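Local coordinates for periplasmic binding protein (Agrobacterium tumefaciens str. B6, PDB 5L9G), which binds the opine mannopine between its two lobes and probably delivers it, as a periplasmic binding protein, to an ABC transporter for uptake, at residues A39-I50 / R268-Q279; D22-W32 / V72-G80. One frame throughout, in Å; residues are numbered along the deposited sequence.

Contact 1: residues A39-I50 / R268-Q279; sequences ALWAPAAKALNI and RFLKEMSKAEYQ. With EDO (1,2-ethanediol), chain H; EDO (1,2-ethanediol), chain E.
Phe269 and Tyr278 reach from the 268-279 segment into helix 39-48, and in return Ala44 CB sits as a knob among Phe269, Glu272, Met273 and Tyr278. The Phe269 ring stands among Trp41, Ala44, Ala45 and Leu48 as a knob in a four-residue hole. Phe269 CE1 lies 3.7 Å from Ala45 CB, and the backbone O of Trp41 meets the ring edge in plane. Both faces are covered: Ile50 CD1 makes a CH-pi contact 3.9 Å from the centroid of the Phe269 ring and 21° off the normal, while Met273 CE sits over the centre of the opposite face. With CG anti to the backbone N (chi1 -168°), Phe269 sends its ring across to the other helix although its CB does not point there.

Met273 continues toward Trp41, its SD 3.6 Å from Trp41 CD1 in an oblique Met-aromatic contact. Tyr278 forms the second knob, among Leu40, Pro43, Ala44 and Ala47. Ala44 CB lies over the centre of its ring, and Pro43 CB approaches its edge, 3.6 Å from Tyr278 CE1.

No hydrogen bond crosses between the segments; the polar links that hold Tyr278 in place lie within 268-279. Tyr278 OH donates to the anti lone pair of Glu272 OE2 (2.7 Å), whereas Lys275 NZ bridges to Glu272 OE1 from above the carboxylate plane. At the outer end Leu48 CD2 lies against Arg268 NH1 at 3.6 Å.

The 39-48 part of helix 30-48 and the 268-273 part of helix 263-273 have axes 9.0 Å apart at closest approach, with 115° between their N-to-C directions. The crossing packs against strands 23-27 and 52-56: Trp41 on Ile25 and Tyr52, Phe269 on Val23, and Tyr254 of strand 240-256 hydrogen-bonds Trp41 NE1.

Contact 2: residues D22-W32 / V72-G80; sequences DVVIASSGGGW and VTWDIIQIG. With MO0 (mannopine), chain C.
Ile25 and Ile76 lie side by side on one sheet face, with Ile25 CD1 3.6 Å from Ile76 CG2, where strands 23-27 and 76-80 run parallel at 12°. Bonding in this tight part is regular, Ala26 N donating to Ile76 O and Gln78 N to Ala26 O; at the start of the pair Val24 O is shared by Asp75 N and Ile76 N. Asp75 OD2 extends the ladder, accepting from Val24 N at 2.8 Å and 169° on its anti lone pair. On the other face Ala26 CB sits over the Trp74 ring.

Strand 23-27 lies between parallel strands 52-56 and 76-80; helix 30-48 leads to 52-56 and helix 61-69 on to 76-80, a beta-alpha-beta-alpha-beta arrangement whose C-terminal strand ends open into the mannopine cleft.

The solvent side is looser: Val24, partly exposed, leans its CG2 on Thr73 O (3.4 Å). At the cleft, Gln78 OE1 accepts Ser27 OG on an in-plane lone pair (2.7 Å) and Trp32 NE1 from above the amide plane (3.0 Å). These bonds fix the amide's rotation, turning NE2 toward mannopine OAM in a weak bond. Trp32 presents one ring face to mannopine CG, and Gly80 N donates to mannopine OAB at 2.8 Å.

Overall arrangement
Contact 1 and contact 2 are successive layers of one lobe, their centres 14 Å apart. Helix 30-48 serves both, giving Trp32 to contact 2 and residues 39-48 to contact 1. The layers touch directly: Ile25 CD1 meets Trp41 NE1 at 3.4 Å and Met273 CE at 3.7 Å, while Phe269 CD2 lies 3.8 Å from Ile76 CD1. The isoleucine face of the strand pair is therefore covered by the helix crossing. Mannopine is bound directly by 22-32 / 72-80, whereas in contact 1 the side chain of Leu40 comes no nearer than about 9 Å to mannopine, between nearest atoms. Asp83, Ser119, Arg229, Asp252 and Thr288 add further hydrogen bonds to the ligand.

Contact 1: residues A39-I50 / R268-Q279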
# COMPACT_ATOMS: atom_id res chain seq x y z
N ALA A 39 -4.49 -5.54 16.44
CA ALA A 39 -4.97 -6.83 15.96
C ALA A 39 -3.93 -7.92 15.90
O ALA A 39 -4.28 -9.10 16.09
CB ALA A 39 -5.59 -6.65 14.59
N LEU A 40 -2.68 -7.57 15.59
CA LEU A 40 -1.62 -8.56 15.35
C LEU A 40 -0.47 -8.57 16.34
O LEU A 40 -0.23 -9.59 16.99
CB LEU A 40 -1.05 -8.38 13.93
CG LEU A 40 -2.06 -8.19 12.77
CD1 LEU A 40 -1.35 -7.78 11.48
CD2 LEU A 40 -2.89 -9.46 12.55
N TRP A 41 0.27 -7.44 16.46
CA TRP A 41 1.49 -7.38 17.26
C TRP A 41 1.27 -7.57 18.76
O TRP A 41 1.84 -8.50 19.32
CB TRP A 41 2.27 -6.09 16.96
CG TRP A 41 2.47 -5.78 15.50
CD1 TRP A 41 2.33 -6.64 14.44
CD2 TRP A 41 2.88 -4.52 14.95
NE1 TRP A 41 2.58 -5.98 13.26
CE2 TRP A 41 2.92 -4.68 13.54
CE3 TRP A 41 3.18 -3.27 15.50
CZ2 TRP A 41 3.32 -3.64 12.69
CZ3 TRP A 41 3.54 -2.23 14.66
CH2 TRP A 41 3.60 -2.42 13.27
N ALA A 42 0.43 -6.73 19.41
CA ALA A 42 0.14 -6.88 20.85
C ALA A 42 -0.44 -8.29 21.20
O ALA A 42 0.12 -8.91 22.08
CB ALA A 42 -0.77 -5.77 21.35
N PRO A 43 -1.48 -8.86 20.52
CA PRO A 43 -1.93 -10.20 20.93
C PRO A 43 -0.94 -11.33 20.62
O PRO A 43 -0.80 -12.23 21.46
CB PRO A 43 -3.27 -10.39 20.20
CG PRO A 43 -3.56 -9.09 19.55
CD PRO A 43 -2.29 -8.34 19.41
N ALA A 44 -0.24 -11.28 19.46
CA ALA A 44 0.75 -12.32 19.12
C ALA A 44 1.94 -12.32 20.09
O ALA A 44 2.35 -13.38 20.55
CB ALA A 44 1.24 -12.17 17.68
N ALA A 45 2.47 -11.12 20.43
CA ALA A 45 3.56 -11.00 21.40
C ALA A 45 3.13 -11.47 22.80
O ALA A 45 3.94 -12.08 23.49
CB ALA A 45 4.08 -9.58 21.46
N LYS A 46 1.84 -11.24 23.18
CA LYS A 46 1.26 -11.69 24.46
C LYS A 46 1.24 -13.23 24.51
O LYS A 46 1.67 -13.83 25.49
CB LYS A 46 -0.16 -11.12 24.65
CG LYS A 46 -0.71 -11.30 26.08
CD LYS A 46 -2.22 -11.54 26.10
CE LYS A 46 -3.00 -10.29 26.44
NZ LYS A 46 -4.43 -10.59 26.67
N ALA A 47 0.76 -13.87 23.41
CA ALA A 47 0.69 -15.32 23.27
C ALA A 47 2.05 -16.01 23.33
O ALA A 47 2.16 -17.09 23.92
CB ALA A 47 -0.04 -15.68 21.99
N LEU A 48 3.10 -15.39 22.73
CA LEU A 48 4.45 -15.97 22.74
C LEU A 48 5.25 -15.57 23.98
O LEU A 48 6.36 -16.06 24.17
CB LEU A 48 5.26 -15.57 21.49
CG LEU A 48 4.73 -15.95 20.12
CD1 LEU A 48 5.44 -15.15 19.06
CD2 LEU A 48 4.90 -17.44 19.85
N ASN A 49 4.70 -14.63 24.77
CA ASN A 49 5.31 -14.05 25.97
C ASN A 49 6.66 -13.37 25.62
O ASN A 49 7.71 -13.68 26.19
CB ASN A 49 5.38 -15.07 27.12
CG ASN A 49 5.77 -14.47 28.43
OD1 ASN A 49 5.08 -13.61 28.98
ND2 ASN A 49 6.94 -14.85 28.89
N ILE A 50 6.62 -12.49 24.60
CA ILE A 50 7.78 -11.73 24.11
C ILE A 50 7.51 -10.22 24.18
O ILE A 50 6.35 -9.80 24.25
CB ILE A 50 8.23 -12.19 22.68
CG1 ILE A 50 7.21 -11.81 21.59
CG2 ILE A 50 8.59 -13.69 22.63
CD1 ILE A 50 7.81 -11.53 20.21
N ARG A 268 9.56 -16.33 14.79
CA ARG A 268 8.49 -16.88 15.63
C ARG A 268 7.32 -15.90 15.71
O ARG A 268 6.16 -16.30 15.63
CB ARG A 268 8.98 -17.18 17.07
CG ARG A 268 10.04 -18.25 17.20
CD ARG A 268 10.03 -18.89 18.59
NE ARG A 268 10.20 -17.91 19.68
CZ ARG A 268 9.35 -17.74 20.68
NH1 ARG A 268 8.24 -18.46 20.76
NH2 ARG A 268 9.60 -16.84 21.63
N PHE A 269 7.64 -14.61 15.88
CA PHE A 269 6.67 -13.51 16.00
C PHE A 269 5.85 -13.37 14.71
O PHE A 269 4.62 -13.36 14.76
CB PHE A 269 7.41 -12.22 16.38
CG PHE A 269 6.56 -11.04 16.82
CD1 PHE A 269 5.30 -11.23 17.39
CD2 PHE A 269 7.07 -9.75 16.76
CE1 PHE A 269 4.54 -10.13 17.84
CE2 PHE A 269 6.30 -8.65 17.19
CZ PHE A 269 5.04 -8.86 17.73
N LEU A 270 6.55 -13.37 13.56
CA LEU A 270 5.91 -13.31 12.24
C LEU A 270 5.01 -14.53 11.98
O LEU A 270 3.91 -14.35 11.47
CB LEU A 270 6.96 -13.14 11.12
CG LEU A 270 6.43 -13.14 9.67
CD1 LEU A 270 5.34 -12.09 9.46
CD2 LEU A 270 7.56 -12.97 8.69
N LYS A 271 5.45 -15.74 12.36
CA LYS A 271 4.64 -16.97 12.19
C LYS A 271 3.35 -16.83 13.01
O LYS A 271 2.25 -17.01 12.47
CB LYS A 271 5.43 -18.23 12.62
CG LYS A 271 4.69 -19.53 12.35
CD LYS A 271 5.59 -20.77 12.52
CE LYS A 271 4.88 -22.02 12.07
NZ LYS A 271 5.83 -23.09 11.64
N GLU A 272 3.48 -16.43 14.28
CA GLU A 272 2.33 -16.25 15.17
C GLU A 272 1.35 -15.18 14.66
O GLU A 272 0.17 -15.48 14.52
CB GLU A 272 2.80 -15.92 16.60
CG GLU A 272 1.72 -15.99 17.68
CD GLU A 272 1.09 -17.35 17.95
OE1 GLU A 272 1.72 -18.38 17.64
OE2 GLU A 272 -0.03 -17.39 18.50
N MET A 273 1.82 -13.95 14.36
CA MET A 273 0.93 -12.86 13.92
C MET A 273 0.20 -13.11 12.58
O MET A 273 -0.81 -12.45 12.30
CB MET A 273 1.67 -11.50 13.90
CG MET A 273 2.60 -11.31 12.70
SD MET A 273 3.37 -9.67 12.70
CE MET A 273 4.47 -9.81 14.14
N SER A 274 0.72 -14.06 11.76
CA SER A 274 0.12 -14.40 10.46
C SER A 274 -1.11 -15.30 10.61
O SER A 274 -1.84 -15.53 9.63
CB SER A 274 1.15 -15.08 9.56
OG SER A 274 2.23 -14.22 9.24
N LYS A 275 -1.34 -15.83 11.83
CA LYS A 275 -2.46 -16.74 12.14
C LYS A 275 -3.83 -16.10 11.95
O LYS A 275 -3.99 -14.91 12.17
CB LYS A 275 -2.32 -17.33 13.54
CG LYS A 275 -1.23 -18.41 13.63
CD LYS A 275 -1.10 -18.93 15.06
CE LYS A 275 -0.23 -20.16 15.13
NZ LYS A 275 -0.03 -20.60 16.54
N ALA A 276 -4.83 -16.92 11.53
CA ALA A 276 -6.22 -16.51 11.28
C ALA A 276 -6.88 -15.81 12.49
O ALA A 276 -7.63 -14.84 12.30
CB ALA A 276 -7.03 -17.74 10.88
N GLU A 277 -6.58 -16.31 13.72
CA GLU A 277 -7.09 -15.79 15.00
C GLU A 277 -6.73 -14.32 15.25
O GLU A 277 -7.44 -13.65 16.02
CB GLU A 277 -6.65 -16.69 16.17
CG GLU A 277 -5.16 -16.67 16.48
CD GLU A 277 -4.67 -17.82 17.32
OE1 GLU A 277 -4.58 -17.68 18.56
OE2 GLU A 277 -4.35 -18.87 16.72
N TYR A 278 -5.64 -13.82 14.64
CA TYR A 278 -5.20 -12.42 14.75
C TYR A 278 -5.68 -11.64 13.54
O TYR A 278 -6.20 -10.53 13.70
CB TYR A 278 -3.68 -12.31 14.88
CG TYR A 278 -3.13 -13.13 16.02
CD1 TYR A 278 -3.35 -12.75 17.35
CD2 TYR A 278 -2.43 -14.31 15.79
CE1 TYR A 278 -2.88 -13.53 18.41
CE2 TYR A 278 -1.94 -15.08 16.84
CZ TYR A 278 -2.17 -14.69 18.15
OH TYR A 278 -1.71 -15.46 19.19
N GLN A 279 -5.51 -12.22 12.33
CA GLN A 279 -5.91 -11.64 11.05
C GLN A 279 -7.39 -11.23 11.02
O GLN A 279 -7.72 -10.20 10.43
CB GLN A 279 -5.59 -12.64 9.92
CG GLN A 279 -4.13 -12.60 9.48
CD GLN A 279 -3.95 -11.64 8.33
OE1 GLN A 279 -4.59 -11.76 7.28
NE2 GLN A 279 -3.12 -10.60 8.51
C1 EDO H . -2.42 -19.41 9.28
O1 EDO H . -1.06 -18.94 9.28
C2 EDO H . -2.91 -19.79 10.68
O2 EDO H . -4.31 -19.93 10.69
C1 EDO E . 1.50 -5.38 24.20
O1 EDO E . 2.07 -4.31 23.45
C2 EDO E . 2.37 -6.65 24.03
O2 EDO E . 1.56 -7.80 23.96

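Contact 2: residues D22-W32 / V72-G80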
# COMPACT_ATOMS: atom_id res chain seq x y z
N ASP A 22 14.33 -6.26 22.76
CA ASP A 22 13.03 -6.30 22.09
C ASP A 22 13.16 -6.58 20.59
O ASP A 22 14.11 -6.12 19.96
CB ASP A 22 12.34 -4.93 22.21
CG ASP A 22 12.01 -4.44 23.61
OD1 ASP A 22 11.86 -5.28 24.51
OD2 ASP A 22 11.84 -3.21 23.78
N VAL A 23 12.16 -7.27 20.01
CA VAL A 23 12.06 -7.46 18.56
C VAL A 23 11.59 -6.09 18.05
O VAL A 23 10.64 -5.53 18.62
CB VAL A 23 11.08 -8.59 18.15
CG1 VAL A 23 10.81 -8.59 16.64
CG2 VAL A 23 11.58 -9.95 18.60
N VAL A 24 12.24 -5.54 17.01
CA VAL A 24 11.82 -4.25 16.46
C VAL A 24 10.98 -4.49 15.21
O VAL A 24 11.44 -5.14 14.27
CB VAL A 24 13.02 -3.28 16.21
CG1 VAL A 24 12.55 -1.94 15.66
CG2 VAL A 24 13.86 -3.08 17.48
N ILE A 25 9.73 -3.97 15.22
CA ILE A 25 8.81 -4.09 14.07
C ILE A 25 8.47 -2.69 13.53
O ILE A 25 8.23 -1.77 14.31
CB ILE A 25 7.59 -4.99 14.41
CG1 ILE A 25 6.69 -5.26 13.18
CG2 ILE A 25 6.78 -4.44 15.63
CD1 ILE A 25 5.93 -6.53 13.28
N ALA A 26 8.47 -2.53 12.21
CA ALA A 26 8.22 -1.22 11.64
C ALA A 26 7.21 -1.24 10.50
O ALA A 26 7.29 -2.08 9.61
CB ALA A 26 9.52 -0.57 11.19
N SER A 27 6.27 -0.29 10.53
CA SER A 27 5.33 -0.12 9.42
C SER A 27 5.33 1.39 9.07
O SER A 27 6.32 2.07 9.37
CB SER A 27 3.96 -0.72 9.72
OG SER A 27 3.04 -0.61 8.64
N SER A 28 4.27 1.92 8.47
CA SER A 28 4.26 3.29 8.00
C SER A 28 3.48 4.31 8.85
O SER A 28 3.19 5.41 8.37
CB SER A 28 3.77 3.33 6.55
OG SER A 28 2.38 3.09 6.49
N GLY A 29 3.17 3.95 10.09
CA GLY A 29 2.52 4.83 11.07
C GLY A 29 1.04 5.02 10.87
O GLY A 29 0.40 4.33 10.05
N GLY A 30 0.48 5.94 11.65
CA GLY A 30 -0.93 6.29 11.57
C GLY A 30 -1.88 5.13 11.85
O GLY A 30 -1.49 4.16 12.53
N GLY A 31 -3.10 5.26 11.31
CA GLY A 31 -4.20 4.30 11.51
C GLY A 31 -3.85 2.87 11.13
O GLY A 31 -4.30 1.91 11.79
N TRP A 32 -3.07 2.71 10.06
CA TRP A 32 -2.65 1.40 9.58
C TRP A 32 -1.72 0.71 10.58
O TRP A 32 -1.93 -0.47 10.88
CB TRP A 32 -2.02 1.52 8.18
CG TRP A 32 -1.28 0.30 7.66
CD1 TRP A 32 -0.04 0.28 7.11
CD2 TRP A 32 -1.76 -1.07 7.62
NE1 TRP A 32 0.29 -0.99 6.70
CE2 TRP A 32 -0.75 -1.84 7.00
CE3 TRP A 32 -2.95 -1.71 8.04
CZ2 TRP A 32 -0.87 -3.24 6.82
CZ3 TRP A 32 -3.05 -3.10 7.88
CH2 TRP A 32 -2.04 -3.84 7.25
N VAL A 72 22.14 -2.80 11.57
CA VAL A 72 20.72 -3.16 11.40
C VAL A 72 20.05 -3.16 12.79
O VAL A 72 20.48 -3.90 13.68
CB VAL A 72 20.53 -4.51 10.65
CG1 VAL A 72 19.06 -4.92 10.62
CG2 VAL A 72 21.09 -4.43 9.23
N THR A 73 19.03 -2.30 12.96
CA THR A 73 18.27 -2.21 14.22
C THR A 73 16.86 -2.80 14.06
O THR A 73 16.29 -3.27 15.04
CB THR A 73 18.26 -0.78 14.81
OG1 THR A 73 17.75 0.15 13.86
CG2 THR A 73 19.63 -0.34 15.30
N TRP A 74 16.31 -2.78 12.84
CA TRP A 74 14.97 -3.32 12.57
C TRP A 74 15.00 -4.84 12.41
O TRP A 74 15.96 -5.38 11.85
CB TRP A 74 14.41 -2.71 11.27
CG TRP A 74 14.10 -1.25 11.34
CD1 TRP A 74 13.93 -0.48 12.46
CD2 TRP A 74 13.83 -0.39 10.22
NE1 TRP A 74 13.61 0.81 12.10
CE2 TRP A 74 13.53 0.89 10.74
CE3 TRP A 74 13.86 -0.57 8.82
CZ2 TRP A 74 13.26 1.98 9.91
CZ3 TRP A 74 13.55 0.50 8.00
CH2 TRP A 74 13.27 1.76 8.54
N ASP A 75 13.96 -5.52 12.92
CA ASP A 75 13.85 -6.97 12.74
C ASP A 75 12.82 -7.25 11.64
O ASP A 75 13.19 -7.73 10.56
CB ASP A 75 13.46 -7.67 14.04
CG ASP A 75 14.58 -7.67 15.07
OD1 ASP A 75 15.68 -8.15 14.75
OD2 ASP A 75 14.39 -7.10 16.13
N ILE A 76 11.55 -6.91 11.91
CA ILE A 76 10.46 -7.08 10.94
C ILE A 76 10.12 -5.74 10.29
O ILE A 76 9.92 -4.73 10.99
CB ILE A 76 9.20 -7.72 11.61
CG1 ILE A 76 9.53 -9.08 12.28
CG2 ILE A 76 8.01 -7.82 10.60
CD1 ILE A 76 8.51 -9.58 13.28
N ILE A 77 9.98 -5.75 8.96
CA ILE A 77 9.53 -4.57 8.22
C ILE A 77 8.27 -4.91 7.46
O ILE A 77 8.18 -6.00 6.87
CB ILE A 77 10.62 -3.95 7.29
CG1 ILE A 77 11.24 -5.02 6.32
CG2 ILE A 77 11.69 -3.23 8.11
CD1 ILE A 77 12.14 -4.45 5.20
N GLN A 78 7.30 -3.99 7.49
CA GLN A 78 6.09 -4.15 6.70
C GLN A 78 6.38 -3.42 5.40
O GLN A 78 6.64 -2.22 5.40
CB GLN A 78 4.85 -3.59 7.41
CG GLN A 78 3.57 -3.78 6.61
CD GLN A 78 3.38 -2.62 5.66
OE1 GLN A 78 3.22 -1.48 6.09
NE2 GLN A 78 3.49 -2.87 4.36
N ILE A 79 6.36 -4.16 4.28
CA ILE A 79 6.59 -3.59 2.95
C ILE A 79 5.44 -3.93 2.00
O ILE A 79 4.61 -4.79 2.30
CB ILE A 79 7.98 -4.04 2.37
CG1 ILE A 79 8.07 -5.59 2.22
CG2 ILE A 79 9.15 -3.44 3.19
CD1 ILE A 79 9.24 -6.11 1.31
N GLY A 80 5.42 -3.25 0.85
CA GLY A 80 4.44 -3.55 -0.20
C GLY A 80 4.98 -4.71 -1.04
O GLY A 80 6.20 -4.84 -1.22
OAB MO0 C . 7.26 -1.09 0.96
CAF MO0 C . 7.46 0.08 1.69
CAG MO0 C . 6.25 1.00 1.70
OAC MO0 C . 6.29 1.85 0.61
CAH MO0 C . 4.93 0.28 1.88
OAM MO0 C . 4.92 -0.51 3.00
CAI MO0 C . 3.69 1.18 1.83
OAD MO0 C . 3.70 2.11 2.87
CAJ MO0 C . 2.41 0.38 1.77
OAE MO0 C . 2.43 -0.43 0.64
CAK MO0 C . 1.13 1.23 1.84
N MO0 C . 0.25 0.67 2.88
CA MO0 C . -1.11 1.27 2.86
C MO0 C . -1.24 2.27 3.98
O MO0 C . -0.24 2.58 4.66
CB MO0 C . -2.21 0.24 2.92
CG MO0 C . -2.41 -0.33 4.31
CD MO0 C . -3.10 -1.65 4.30
OE1 MO0 C . -4.47 -1.67 4.60
NE2 MO0 C . -2.53 -2.73 4.07
OXT MO0 C . -2.35 2.86 4.21
O HOH W 1 2.40 0.84 5.00